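Local coordinates for protein 5-Carboxyvanillate Decarboxylase (Novosphingobium aromaticivorans, PDB 4QRN) that probably catalyses the manganese-dependent removal of a carboxyl group from 5-carboxyvanillate, as a decarboxylase of the amidohydrolase family, at residues D220-A225 with A230-G235; I209-S214 with V261-E266; D350-S355 with K360-T365. All blocks are in the same frame, centred on the assembly; numbering follows the deposited sequence.

The three contacts lie along one amidohydrolase-family chain with eight parallel strands, consistent with a distorted (β/α)8 barrel. Contact 2 joins the C-terminal ends of the adjacent strands 207-209 and 259-261 at the manganese. Contact 1 is nested between its two segments in the sequence; it packs helix 220-225 against the start of helix 233-248, with its centre about 13 Å from that of contact 2. The two touch through Phe234 and Pro211, share the bound inhibitor and reach the second subunit, so metal, pocket and dimer interface meet here. Contact 3 follows near the C-terminus, its centre about 22 Å from that of contact 2 and about 32 Å from that of contact 1.

Contact 1 (D220-A225 with A230-G235); sequences DPMLEA and AIFGFG. With 1DF (4-hydroxy-3-methoxy-5-nitrobenzoic acid), chain F.
The sulfur of Met222 is lodged between two consecutive residues at the start of the next helix: SD lies 3.7 Å from Gly233 CA and 3.9 Å from Phe232 CD2. It meets the phenyl group at its edge, 5.0 Å from SD to the centroid of the Phe232 ring and 74° off the ring normal, a Met-aromatic contact in which CD2 and CE2 share the approach. The two side chains cross at about a right angle. Met222 runs extended from CA to SD and then bends (chi3 -67°), which turns its CE aside to pack on Ser214. Gly233 makes room for the sulfur, since a CB on Gly233 would point toward Met222 and come close to its SD (3.5 Å). Phe232 occupies the N-cap position of helix 233-248, and its CG stands anti to the backbone N (chi1 -178°), which sends the ring out toward helix 220-225. The contact packs this short helix, which lies between strand 207-209 and helix 233-248, against the start of the latter. Both Met222 and Phe232 also pack on Met240 of the second subunit, and Arg244 of the second subunit hydrogen-bonds to Pro221 O. The CB of Phe234, the residue after Gly233, is directed away from helix 220-225, and its ring lines the ligand pocket. That ring has the backbone N of Ala230 centred over one face, while its edge meets the inhibitor, CE2 of Phe234 being 3.7 Å from CO2 of 4-hydroxy-3-methoxy-5-nitrobenzoic acid. Ala230 adds its methyl, CB lying 3.8 Å from the carboxylate O1 of the same molecule.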
ATOM      1  N   ASP A 220       8.248  12.742  -4.293  1.00  8.41           N
ATOM      2  CA  ASP A 220       7.967  14.092  -3.787  1.00  9.48           C
ATOM      3  C   ASP A 220       6.735  14.212  -2.864  1.00  8.99           C
ATOM      4  O   ASP A 220       6.848  14.812  -1.803  1.00  9.32           O
ATOM      5  CB  ASP A 220       7.832  15.121  -4.918  1.00 10.64           C
ATOM      6  CG  ASP A 220       9.150  15.567  -5.507  1.00 12.23           C
ATOM      7  OD1 ASP A 220      10.219  15.187  -5.023  1.00 13.03           O
ATOM      8  OD2 ASP A 220       9.057  16.311  -6.508  1.00 14.38           O
ATOM      9  N   PRO A 221       5.553  13.689  -3.263  1.00  8.83           N
ATOM     10  CA  PRO A 221       4.396  13.897  -2.385  1.00  9.67           C
ATOM     11  C   PRO A 221       4.538  13.199  -1.040  1.00  9.26           C
ATOM     12  O   PRO A 221       4.029  13.691  -0.036  1.00 10.55           O
ATOM     13  CB  PRO A 221       3.229  13.334  -3.206  1.00 10.60           C
ATOM     14  CG  PRO A 221       3.678  13.454  -4.617  1.00 10.97           C
ATOM     15  CD  PRO A 221       5.141  13.107  -4.551  1.00 10.11           C
ATOM     16  N   MET A 222       5.234  12.076  -1.015  1.00  8.09           N
ATOM     17  CA  MET A 222       5.428  11.369   0.254  1.00  7.74           C
ATOM     18  C   MET A 222       6.409  12.143   1.135  1.00  7.75           C
ATOM     19  O   MET A 222       6.187  12.340   2.333  1.00  8.52           O
ATOM     20  CB  MET A 222       5.904   9.941  -0.005  1.00  8.37           C
ATOM     21  CG  MET A 222       4.815   9.101  -0.669  1.00  8.95           C
ATOM     22  SD  MET A 222       5.297   7.427  -1.056  1.00  9.61           S
ATOM     23  CE  MET A 222       6.503   7.757  -2.317  1.00 12.25           C
ATOM     24  N   LEU A 223       7.502  12.589   0.530  1.00  8.50           N
ATOM     25  CA  LEU A 223       8.515  13.319   1.264  1.00  9.10           C
ATOM     26  C   LEU A 223       7.947  14.553   1.952  1.00  9.31           C
ATOM     27  O   LEU A 223       8.256  14.819   3.124  1.00 10.36           O
ATOM     28  CB  LEU A 223       9.642  13.683   0.305  1.00 10.30           C
ATOM     29  CG  LEU A 223      10.817  14.467   0.870  1.00 11.49           C
ATOM     30  CD1 LEU A 223      11.582  13.640   1.902  1.00 13.13           C
ATOM     31  CD2 LEU A 223      11.710  14.941  -0.288  1.00 13.26           C
ATOM     32  N   GLU A 224       7.106  15.303   1.240  1.00  9.48           N
ATOM     33  CA  GLU A 224       6.606  16.559   1.807  0.64 11.02           C
ATOM     34  C   GLU A 224       5.768  16.302   3.077  1.00 10.18           C
ATOM     35  O   GLU A 224       5.784  17.125   4.000  1.00 11.68           O
ATOM     36  CB  GLU A 224       5.864  17.391   0.748  0.64 12.95           C
ATOM     37  CG  GLU A 224       4.652  16.715   0.148  0.64 14.08           C
ATOM     38  CD  GLU A 224       4.158  17.342  -1.166  0.64 14.35           C
ATOM     39  OE1 GLU A 224       2.995  17.058  -1.544  0.64 10.17           O
ATOM     40  OE2 GLU A 224       4.934  18.074  -1.836  0.64 17.72           O
ATOM     41  N   ALA A 225       5.095  15.158   3.146  1.00  8.83           N
ATOM     42  CA  ALA A 225       4.233  14.826   4.263  1.00  9.23           C
ATOM     43  C   ALA A 225       4.934  14.049   5.364  1.00  8.52           C
ATOM     44  O   ALA A 225       4.326  13.738   6.365  1.00  9.83           O
ATOM     45  CB  ALA A 225       3.021  14.056   3.756  1.00  9.72           C
ATOM     46  N   ALA A 230       9.842   4.349   6.335  1.00  6.53           N
ATOM     47  CA  ALA A 230       9.238   3.104   6.808  1.00  6.94           C
ATOM     48  C   ALA A 230       7.737   3.222   7.053  1.00  6.53           C
ATOM     49  O   ALA A 230       7.020   2.227   6.880  1.00  7.58           O
ATOM     50  CB  ALA A 230       9.955   2.613   8.049  1.00  7.65           C
ATOM     51  N   ILE A 231       7.245   4.397   7.444  1.00  6.52           N
ATOM     52  CA  ILE A 231       5.828   4.520   7.697  1.00  7.02           C
ATOM     53  C   ILE A 231       4.953   4.209   6.477  1.00  6.69           C
ATOM     54  O   ILE A 231       3.799   3.792   6.666  1.00  7.46           O
ATOM     55  CB  ILE A 231       5.520   5.947   8.219  1.00  7.08           C
ATOM     56  CG1 ILE A 231       4.113   6.018   8.815  1.00  7.73           C
ATOM     57  CG2 ILE A 231       5.759   7.034   7.164  1.00  7.65           C
ATOM     58  CD1 ILE A 231       3.780   7.414   9.421  1.00  9.44           C
ATOM     59  N   PHE A 232       5.430   4.451   5.248  1.00  6.30           N
ATOM     60  CA  PHE A 232       4.532   4.354   4.098  1.00  6.44           C
ATOM     61  C   PHE A 232       5.283   4.151   2.793  1.00  6.10           C
ATOM     62  O   PHE A 232       5.015   3.197   2.059  1.00  6.56           O
ATOM     63  CB  PHE A 232       3.642   5.607   4.020  1.00  7.02           C
ATOM     64  CG  PHE A 232       2.653   5.563   2.895  1.00  7.08           C
ATOM     65  CD1 PHE A 232       1.507   4.790   2.995  1.00  7.81           C
ATOM     66  CD2 PHE A 232       2.887   6.268   1.718  1.00  7.47           C
ATOM     67  CE1 PHE A 232       0.596   4.737   1.941  1.00  8.36           C
ATOM     68  CE2 PHE A 232       1.988   6.229   0.677  1.00  8.14           C
ATOM     69  CZ  PHE A 232       0.852   5.433   0.790  1.00  8.71           C
ATOM     70  N   GLY A 233       6.221   5.043   2.481  1.00  6.22           N
ATOM     71  CA  GLY A 233       6.895   4.982   1.200  1.00  6.44           C
ATOM     72  C   GLY A 233       7.677   3.701   0.999  1.00  6.16           C
ATOM     73  O   GLY A 233       7.744   3.186  -0.114  1.00  6.45           O
ATOM     74  N   PHE A 234       8.267   3.159   2.064  1.00  6.22           N
ATOM     75  CA  PHE A 234       8.947   1.860   1.935  1.00  6.73           C
ATOM     76  C   PHE A 234       8.002   0.794   1.374  1.00  6.39           C
ATOM     77  O   PHE A 234       8.394   0.001   0.520  1.00  6.93           O
ATOM     78  CB  PHE A 234       9.474   1.409   3.305  1.00  6.46           C
ATOM     79  CG  PHE A 234      10.822   1.983   3.712  1.00  6.36           C
ATOM     80  CD1 PHE A 234      11.413   3.065   3.069  1.00  7.36           C
ATOM     81  CD2 PHE A 234      11.498   1.385   4.778  1.00  6.85           C
ATOM     82  CE1 PHE A 234      12.670   3.538   3.492  1.00  8.28           C
ATOM     83  CE2 PHE A 234      12.737   1.860   5.205  1.00  7.90           C
ATOM     84  CZ  PHE A 234      13.322   2.937   4.558  1.00  8.81           C
ATOM     85  N   GLY A 235       6.775   0.740   1.904  1.00  6.65           N
ATOM     86  CA  GLY A 235       5.824  -0.268   1.468  1.00  6.83           C
ATOM     87  C   GLY A 235       5.348  -0.044   0.047  1.00  6.73           C
ATOM     88  O   GLY A 235       5.102  -1.000  -0.682  1.00  7.45           O
TER
HETATM   89  C1  1DF F 402      13.982   1.820   8.740  0.91  7.13           C
HETATM   90  CO1 1DF F 402      13.204   0.697   8.767  0.91  7.49           C
HETATM   91  CO2 1DF F 402      15.168   1.818   7.972  0.91  7.25           C
HETATM   92  CM1 1DF F 402      13.721  -0.451   8.077  0.91  7.35           C
HETATM   93  CM2 1DF F 402      15.686   0.651   7.448  0.91  7.21           C
HETATM   94  OM  1DF F 402      16.853   0.585   6.741  0.91  7.81           O
HETATM   95  CZ  1DF F 402      15.023  -0.559   7.597  0.91  6.97           C
HETATM   96  CC  1DF F 402      13.582   3.071   9.430  0.91  7.68           C
HETATM   97  CV  1DF F 402      17.434   1.821   6.324  0.91  8.43           C
HETATM   98  O1  1DF F 402      12.849   2.965  10.499  0.91  8.13           O
HETATM   99  O2  1DF F 402      13.976   4.151   8.976  0.91  8.02           O
HETATM  100  O3  1DF F 402      15.560  -1.697   7.267  0.91  7.96           O
HETATM  101  N   1DF F 402      12.676  -1.463   7.698  0.91 10.98           N
HETATM  102  O11 1DF F 402      12.923  -2.411   7.006  0.91 12.10           O
HETATM  103  O22 1DF F 402      11.479  -1.196   7.999  0.91 12.55           O

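Contact 2 (I209-S214 with V261-E266); sequences IHPATS and VGHMGE. With MN (manganese (II) ion), chain E; 1DF (4-hydroxy-3-methoxy-5-nitrobenzoic acid), chain F.
Pro211 and His263 reach toward each other from opposite directions, the pyrrolidine CG of Pro211 meeting CE1 of the His263 imidazole at 3.5 Å on an oblique approach. The same CG also touches Glu266 OE2. This carboxylate fixes the rotation of the His263 ring: ND1 donates to the syn side of Glu266 OE2 at 2.7 Å in a nearly straight bond (167°) lying in the ring plane, though tilted 31° from the carboxylate plane. The far nitrogen, NE2, is thereby turned to Asp336 OD2 and, by a weak bond, to the inhibitor's nitro oxygen O11. His210 has CG anti to its own N (chi1 -174°), which carries NE2 to 2.2 Å from the manganese; its ND1 is steadied at 2.9 Å by a lone pair of Pro211 O. Glu41, Asp336, a water, O3 and O11 of the inhibitor complete the six-coordinate metal. A buried water accepts from Gly262 N and donates to Ile209 O and Glu266 OE2, bridging the two segments. Val261 CG1 also packs 3.6 Å from Ile209 O. These segments leave the neighbouring parallel strands 207-209 and 259-261, with helix 233-248 covering Ile209, Pro211 and Glu266.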
ATOM      1  N   ILE A 209      13.882  -8.806  -1.317  1.00  6.14           N
ATOM      2  CA  ILE A 209      13.748  -7.427  -1.794  1.00  6.63           C
ATOM      3  C   ILE A 209      13.344  -6.603  -0.586  1.00  6.45           C
ATOM      4  O   ILE A 209      12.207  -6.674  -0.112  1.00  7.63           O
ATOM      5  CB  ILE A 209      12.764  -7.258  -2.947  1.00  7.67           C
ATOM      6  CG1 ILE A 209      13.184  -8.123  -4.127  1.00  8.50           C
ATOM      7  CG2 ILE A 209      12.749  -5.772  -3.368  1.00  8.74           C
ATOM      8  CD1 ILE A 209      12.263  -8.037  -5.339  1.00 10.21           C
ATOM      9  N   HIS A 210      14.319  -5.876  -0.052  1.00  6.65           N
ATOM     10  CA  HIS A 210      14.135  -5.021   1.105  1.00  6.83           C
ATOM     11  C   HIS A 210      13.753  -3.617   0.631  1.00  6.18           C
ATOM     12  O   HIS A 210      14.143  -3.209  -0.466  1.00  6.87           O
ATOM     13  CB  HIS A 210      15.471  -4.957   1.852  1.00  7.49           C
ATOM     14  CG  HIS A 210      15.394  -4.231   3.157  1.00  7.53           C
ATOM     15  ND1 HIS A 210      15.463  -2.864   3.252  1.00  7.68           N
ATOM     16  CD2 HIS A 210      15.230  -4.693   4.422  1.00  8.21           C
ATOM     17  CE1 HIS A 210      15.323  -2.516   4.527  1.00  7.86           C
ATOM     18  NE2 HIS A 210      15.206  -3.609   5.264  1.00  8.26           N
ATOM     19  N   PRO A 211      13.038  -2.829   1.450  1.00  6.78           N
ATOM     20  CA  PRO A 211      12.683  -1.490   0.983  1.00  6.67           C
ATOM     21  C   PRO A 211      13.879  -0.568   0.802  1.00  6.74           C
ATOM     22  O   PRO A 211      14.989  -0.748   1.320  1.00  7.00           O
ATOM     23  CB  PRO A 211      11.790  -0.948   2.103  1.00  7.78           C
ATOM     24  CG  PRO A 211      11.198  -2.152   2.760  1.00  8.67           C
ATOM     25  CD  PRO A 211      12.318  -3.194   2.690  1.00  7.24           C
ATOM     26  N   ALA A 212      13.585   0.494   0.068  1.00  7.19           N
ATOM     27  CA  ALA A 212      14.397   1.686  -0.029  1.00  7.27           C
ATOM     28  C   ALA A 212      13.431   2.840  -0.145  1.00  6.93           C
ATOM     29  O   ALA A 212      12.250   2.673  -0.457  1.00  7.52           O
ATOM     30  CB  ALA A 212      15.330   1.635  -1.247  1.00  8.66           C
ATOM     31  N   THR A 213      13.947   4.040   0.067  1.00  7.17           N
ATOM     32  CA  THR A 213      13.219   5.218  -0.340  1.00  7.74           C
ATOM     33  C   THR A 213      12.914   5.165  -1.842  1.00  7.24           C
ATOM     34  O   THR A 213      13.691   4.625  -2.633  1.00  8.14           O
ATOM     35  CB  THR A 213      14.020   6.502  -0.038  1.00  8.60           C
ATOM     36  OG1 THR A 213      15.370   6.384  -0.519  1.00  8.76           O
ATOM     37  CG2 THR A 213      14.054   6.774   1.451  1.00  9.28           C
ATOM     38  N   SER A 214      11.787   5.753  -2.210  1.00  7.50           N
ATOM     39  CA  SER A 214      11.403   5.847  -3.600  1.00  7.70           C
ATOM     40  C   SER A 214      12.421   6.672  -4.377  1.00  7.21           C
ATOM     41  O   SER A 214      13.078   7.553  -3.813  1.00  7.50           O
ATOM     42  CB  SER A 214      10.049   6.551  -3.688  1.00  8.68           C
ATOM     43  OG  SER A 214       9.012   5.815  -3.056  1.00  9.41           O
ATOM     44  N   VAL A 261       9.945 -10.910   0.973  1.00  6.49           N
ATOM     45  CA  VAL A 261       9.742  -9.520   1.361  1.00  6.69           C
ATOM     46  C   VAL A 261       9.304  -9.487   2.817  1.00  6.66           C
ATOM     47  O   VAL A 261       8.750 -10.458   3.355  1.00  7.85           O
ATOM     48  CB  VAL A 261       8.715  -8.784   0.483  1.00  7.72           C
ATOM     49  CG1 VAL A 261       9.251  -8.570  -0.929  1.00  8.60           C
ATOM     50  CG2 VAL A 261       7.390  -9.533   0.461  1.00  9.67           C
ATOM     51  N   GLY A 262       9.585  -8.362   3.450  1.00  6.45           N
ATOM     52  CA  GLY A 262       9.239  -8.119   4.832  1.00  6.08           C
ATOM     53  C   GLY A 262       7.913  -7.404   4.996  1.00  6.10           C
ATOM     54  O   GLY A 262       7.076  -7.335   4.091  1.00  7.05           O
ATOM     55  N   HIS A 263       7.705  -6.908   6.222  1.00  6.49           N
ATOM     56  CA  HIS A 263       6.612  -5.989   6.514  1.00  6.86           C
ATOM     57  C   HIS A 263       5.282  -6.580   6.072  1.00  6.71           C
ATOM     58  O   HIS A 263       4.413  -5.893   5.541  1.00  7.31           O
ATOM     59  CB  HIS A 263       6.909  -4.592   5.926  1.00  7.85           C
ATOM     60  CG  HIS A 263       8.338  -4.212   6.144  1.00  8.36           C
ATOM     61  ND1 HIS A 263       9.276  -4.296   5.140  1.00  9.51           N
ATOM     62  CD2 HIS A 263       9.026  -3.942   7.285  1.00  9.36           C
ATOM     63  CE1 HIS A 263      10.471  -4.028   5.646  1.00  9.88           C
ATOM     64  NE2 HIS A 263      10.348  -3.813   6.944  1.00 10.24           N
ATOM     65  N   MET A 264       5.113  -7.870   6.386  1.00  6.59           N
ATOM     66  CA  MET A 264       3.857  -8.570   6.141  1.00  6.91           C
ATOM     67  C   MET A 264       3.475  -8.593   4.670  1.00  7.03           C
ATOM     68  O   MET A 264       2.294  -8.721   4.314  1.00  8.14           O
ATOM     69  CB  MET A 264       2.719  -8.005   7.020  1.00  8.16           C
ATOM     70  CG  MET A 264       1.892  -9.051   7.762  1.00  8.98           C
ATOM     71  SD  MET A 264       2.838  -9.835   9.109  1.00  8.50           S
ATOM     72  CE  MET A 264       3.360 -11.351   8.362  1.00 10.41           C
ATOM     73  N   GLY A 265       4.477  -8.581   3.795  1.00  7.36           N
ATOM     74  CA  GLY A 265       4.218  -8.715   2.365  1.00  7.69           C
ATOM     75  C   GLY A 265       3.978  -7.396   1.655  1.00  6.85           C
ATOM     76  O   GLY A 265       3.506  -7.398   0.519  1.00  7.34           O
ATOM     77  N   GLU A 266       4.319  -6.283   2.311  1.00  7.26           N
ATOM     78  CA  GLU A 266       4.226  -4.951   1.697  1.00  7.60           C
ATOM     79  C   GLU A 266       2.805  -4.723   1.148  1.00  7.66           C
ATOM     80  O   GLU A 266       2.606  -4.211   0.053  1.00  8.68           O
ATOM     81  CB  GLU A 266       5.305  -4.742   0.622  1.00  8.58           C
ATOM     82  CG  GLU A 266       6.734  -5.148   1.075  1.00  9.05           C
ATOM     83  CD  GLU A 266       7.379  -4.287   2.153  1.00  8.72           C
ATOM     84  OE1 GLU A 266       6.725  -3.353   2.653  1.00  8.98           O
ATOM     85  OE2 GLU A 266       8.569  -4.566   2.509  1.00  9.28           O
TER
HETATM   86 MN    MN E 401      14.633  -3.594   7.418  0.73  7.98          MN
HETATM   87  C1  1DF F 402      13.982   1.820   8.740  0.91  7.13           C
HETATM   88  CO1 1DF F 402      13.204   0.697   8.767  0.91  7.49           C
HETATM   89  CO2 1DF F 402      15.168   1.818   7.972  0.91  7.25           C
HETATM   90  CM1 1DF F 402      13.721  -0.451   8.077  0.91  7.35           C
HETATM   91  CM2 1DF F 402      15.686   0.651   7.448  0.91  7.21           C
HETATM   92  OM  1DF F 402      16.853   0.585   6.741  0.91  7.81           O
HETATM   93  CZ  1DF F 402      15.023  -0.559   7.597  0.91  6.97           C
HETATM   94  CC  1DF F 402      13.582   3.071   9.430  0.91  7.68           C
HETATM   95  CV  1DF F 402      17.434   1.821   6.324  0.91  8.43           C
HETATM   96  O1  1DF F 402      12.849   2.965  10.499  0.91  8.13           O
HETATM   97  O2  1DF F 402      13.976   4.151   8.976  0.91  8.02           O
HETATM   98  O3  1DF F 402      15.560  -1.697   7.267  0.91  7.96           O
HETATM   99  N   1DF F 402      12.676  -1.463   7.698  0.91 10.98           N
HETATM  100  O11 1DF F 402      12.923  -2.411   7.006  0.91 12.10           O
HETATM  101  O22 1DF F 402      11.479  -1.196   7.999  0.91 12.55           O
HETATM  102  O   HOH W   1      10.760  -6.160   2.188  1.00  7.68           O
HETATM  103  O   HOH W   2      16.437  -4.717   7.948  1.00 10.09           O

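Contact 3 (D350-S355 with K360-T365); sequences DAMDMS and KKFFQT
Apolar contact is made by Met352 and Phe362, whose side chains cross at about a right angle. Met352 bends at its last torsion (chi3 -76°), and its methyl CE comes obliquely to 3.8 Å from Phe362 CE2. Ile319 of helix 316-326 touches both side chains.

Between acid and ring, Asp350 OD1 lies 3.5 Å from Phe363 CZ, the carboxylate and ring planes being 47° apart. The backbone N of Asp350 stands at the ring edge, in its plane, and Phe362 CD2 sits 4.0 Å over one face, offset toward the rim. The polar needs of the acid are met elsewhere: OD1 bonds to Tyr35 OH and OD2 forms a salt bridge with Arg37. Tyr35 in turn stacks on Phe363. With an alanine in place of Phe363, Tyr35 would probably lose its stacking partner and a gap would open between Asp350 and Phe362.

Among backbone bonds, Lys360 O accepts from Gln364 N at 2.9 Å and from Thr365 N at 3.0 Å, where the helix widens into a pi-type turn. The side chain of Lys359 hydrogen-bonds through NZ to the carbonyl oxygens of Asp350, at the helix end, and Met352, in the loop.

Asp353 centres an inverse gamma turn and Ser355 is the N-cap in a short loop connecting helix 343-350 to the C-terminal helix 356-370, consistent with the closing helix after the last strand of an amidohydrolase barrel.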
ATOM      1  N   ASP A 350       5.680 -14.329  21.203  1.00  6.96           N
ATOM      2  CA  ASP A 350       5.765 -15.591  21.935  1.00  6.98           C
ATOM      3  C   ASP A 350       4.395 -16.032  22.438  1.00  7.26           C
ATOM      4  O   ASP A 350       4.166 -17.235  22.605  1.00  6.82           O
ATOM      5  CB  ASP A 350       6.651 -15.419  23.169  1.00  7.80           C
ATOM      6  CG  ASP A 350       8.146 -15.427  22.905  1.00  7.98           C
ATOM      7  OD1 ASP A 350       8.639 -15.884  21.844  1.00  8.44           O
ATOM      8  OD2 ASP A 350       8.842 -15.002  23.847  1.00  9.99           O
ATOM      9  N   ALA A 351       3.515 -15.070  22.738  1.00  7.07           N
ATOM     10  CA  ALA A 351       2.257 -15.343  23.442  1.00  7.08           C
ATOM     11  C   ALA A 351       1.025 -15.300  22.545  1.00  7.39           C
ATOM     12  O   ALA A 351      -0.104 -15.256  23.033  1.00  8.04           O
ATOM     13  CB  ALA A 351       2.126 -14.377  24.621  1.00  7.81           C
ATOM     14  N   MET A 352       1.239 -15.364  21.231  1.00  7.82           N
ATOM     15  CA  MET A 352       0.101 -15.355  20.315  1.00  8.36           C
ATOM     16  C   MET A 352      -0.747 -16.607  20.520  1.00  8.55           C
ATOM     17  O   MET A 352      -0.255 -17.672  20.890  1.00  8.40           O
ATOM     18  CB  MET A 352       0.564 -15.302  18.865  1.00  8.29           C
ATOM     19  CG  MET A 352       1.209 -13.977  18.520  1.00  9.11           C
ATOM     20  SD  MET A 352       1.488 -13.740  16.735  1.00  9.19           S
ATOM     21  CE  MET A 352       2.911 -14.797  16.430  1.00  9.53           C
ATOM     22  N   ASP A 353      -2.044 -16.469  20.230  1.00  9.32           N
ATOM     23  CA  ASP A 353      -2.982 -17.589  20.313  1.00 10.42           C
ATOM     24  C   ASP A 353      -2.882 -18.382  19.020  1.00 10.09           C
ATOM     25  O   ASP A 353      -3.707 -18.266  18.117  1.00 11.28           O
ATOM     26  CB  ASP A 353      -4.392 -17.087  20.572  1.00 12.50           C
ATOM     27  CG  ASP A 353      -5.379 -18.206  20.740  1.00 15.22           C
ATOM     28  OD1 ASP A 353      -4.970 -19.363  20.913  1.00 14.22           O
ATOM     29  OD2 ASP A 353      -6.596 -17.940  20.707  1.00 18.77           O
ATOM     30  N   MET A 354      -1.818 -19.179  18.967  1.00 10.39           N
ATOM     31  CA  MET A 354      -1.378 -19.878  17.786  1.00 10.82           C
ATOM     32  C   MET A 354      -0.811 -21.207  18.277  1.00  9.38           C
ATOM     33  O   MET A 354      -0.158 -21.252  19.316  1.00  9.48           O
ATOM     34  CB  MET A 354      -0.318 -18.980  17.136  1.00 12.94           C
ATOM     35  CG  MET A 354       0.252 -19.458  15.884  1.00 14.33           C
ATOM     36  SD  MET A 354       1.456 -18.276  15.222  1.00 13.06           S
ATOM     37  CE  MET A 354       0.508 -16.868  14.731  1.00 14.92           C
ATOM     38  N   SER A 355      -1.081 -22.290  17.554  1.00  9.23           N
ATOM     39  CA  SER A 355      -0.617 -23.593  18.002  1.00  9.37           C
ATOM     40  C   SER A 355       0.902 -23.625  18.139  1.00  8.87           C
ATOM     41  O   SER A 355       1.625 -22.885  17.464  1.00  8.83           O
ATOM     42  CB  SER A 355      -1.044 -24.686  17.035  1.00 10.48           C
ATOM     43  OG  SER A 355      -0.270 -24.654  15.851  1.00 10.95           O
ATOM     44  N   LYS A 360       6.230 -22.590  16.048  1.00  7.53           N
ATOM     45  CA  LYS A 360       7.584 -23.062  15.756  1.00  7.66           C
ATOM     46  C   LYS A 360       7.953 -22.880  14.282  1.00  7.03           C
ATOM     47  O   LYS A 360       9.102 -22.551  13.974  1.00  7.25           O
ATOM     48  CB  LYS A 360       7.754 -24.524  16.209  1.00  8.33           C
ATOM     49  CG  LYS A 360       9.104 -25.094  15.879  1.00  9.57           C
ATOM     50  CD  LYS A 360       9.287 -26.478  16.478  1.00 11.21           C
ATOM     51  CE  LYS A 360      10.725 -26.956  16.296  1.00 13.50           C
ATOM     52  NZ  LYS A 360      10.931 -28.345  16.839  1.00 16.17           N
ATOM     53  N   LYS A 361       7.007 -23.083  13.369  1.00  7.12           N
ATOM     54  CA  LYS A 361       7.263 -22.764  11.960  1.00  6.91           C
ATOM     55  C   LYS A 361       7.598 -21.274  11.800  1.00  6.68           C
ATOM     56  O   LYS A 361       8.564 -20.915  11.132  1.00  6.65           O
ATOM     57  CB  LYS A 361       6.048 -23.101  11.100  1.00  7.62           C
ATOM     58  CG  LYS A 361       5.793 -24.596  10.970  1.00  9.10           C
ATOM     59  CD  LYS A 361       4.562 -24.824  10.083  1.00 10.36           C
ATOM     60  CE  LYS A 361       4.273 -26.297   9.876  1.00 12.66           C
ATOM     61  NZ  LYS A 361       3.178 -26.472   8.859  1.00 14.35           N
ATOM     62  N   PHE A 362       6.755 -20.422  12.398  1.00  6.74           N
ATOM     63  CA  PHE A 362       6.899 -18.973  12.303  1.00  6.58           C
ATOM     64  C   PHE A 362       8.260 -18.498  12.817  1.00  6.20           C
ATOM     65  O   PHE A 362       8.941 -17.717  12.153  1.00  6.37           O
ATOM     66  CB  PHE A 362       5.736 -18.336  13.079  1.00  7.15           C
ATOM     67  CG  PHE A 362       5.824 -16.836  13.197  1.00  6.79           C
ATOM     68  CD1 PHE A 362       5.634 -16.014  12.085  1.00  7.13           C
ATOM     69  CD2 PHE A 362       6.078 -16.228  14.418  1.00  7.29           C
ATOM     70  CE1 PHE A 362       5.710 -14.626  12.199  1.00  8.23           C
ATOM     71  CE2 PHE A 362       6.151 -14.835  14.530  1.00  8.12           C
ATOM     72  CZ  PHE A 362       5.954 -14.052  13.421  1.00  7.98           C
ATOM     73  N   PHE A 363       8.672 -18.960  13.993  1.00  6.51           N
ATOM     74  CA  PHE A 363       9.911 -18.480  14.592  1.00  6.22           C
ATOM     75  C   PHE A 363      11.173 -19.137  14.066  1.00  6.32           C
ATOM     76  O   PHE A 363      12.237 -18.524  14.088  1.00  7.13           O
ATOM     77  CB  PHE A 363       9.890 -18.665  16.113  1.00  6.82           C
ATOM     78  CG  PHE A 363       9.296 -17.502  16.877  1.00  7.21           C
ATOM     79  CD1 PHE A 363       9.994 -16.309  16.988  1.00  7.93           C
ATOM     80  CD2 PHE A 363       8.082 -17.630  17.550  1.00  9.21           C
ATOM     81  CE1 PHE A 363       9.513 -15.262  17.784  1.00  9.44           C
ATOM     82  CE2 PHE A 363       7.571 -16.572  18.312  1.00 10.71           C
ATOM     83  CZ  PHE A 363       8.305 -15.406  18.435  1.00 10.49           C
ATOM     84  N   GLN A 364      11.078 -20.415  13.683  1.00  6.82           N
ATOM     85  CA  GLN A 364      12.276 -21.232  13.450  1.00  7.22           C
ATOM     86  C   GLN A 364      12.261 -21.999  12.144  1.00  7.04           C
ATOM     87  O   GLN A 364      13.151 -21.827  11.321  1.00  7.32           O
ATOM     88  CB  GLN A 364      12.461 -22.229  14.597  1.00  7.69           C
ATOM     89  CG  GLN A 364      13.687 -23.120  14.382  1.00  8.47           C
ATOM     90  CD  GLN A 364      13.754 -24.259  15.377  1.00  9.85           C
ATOM     91  OE1 GLN A 364      13.247 -24.182  16.500  1.00  8.83           O
ATOM     92  NE2 GLN A 364      14.324 -25.361  14.943  1.00 14.00           N
ATOM     93  N   THR A 365      11.321 -22.933  11.967  1.00  7.35           N
ATOM     94  CA  THR A 365      11.560 -23.937  10.937  1.00  7.63           C
ATOM     95  C   THR A 365      11.262 -23.461   9.527  1.00  6.95           C
ATOM     96  O   THR A 365      11.846 -24.004   8.584  1.00  7.51           O
ATOM     97  CB  THR A 365      10.861 -25.271  11.244  1.00  8.39           C
ATOM     98  OG1 THR A 365       9.456 -25.071  11.305  1.00  8.82           O
ATOM     99  CG2 THR A 365      11.352 -25.842  12.576  1.00  9.38           C
TER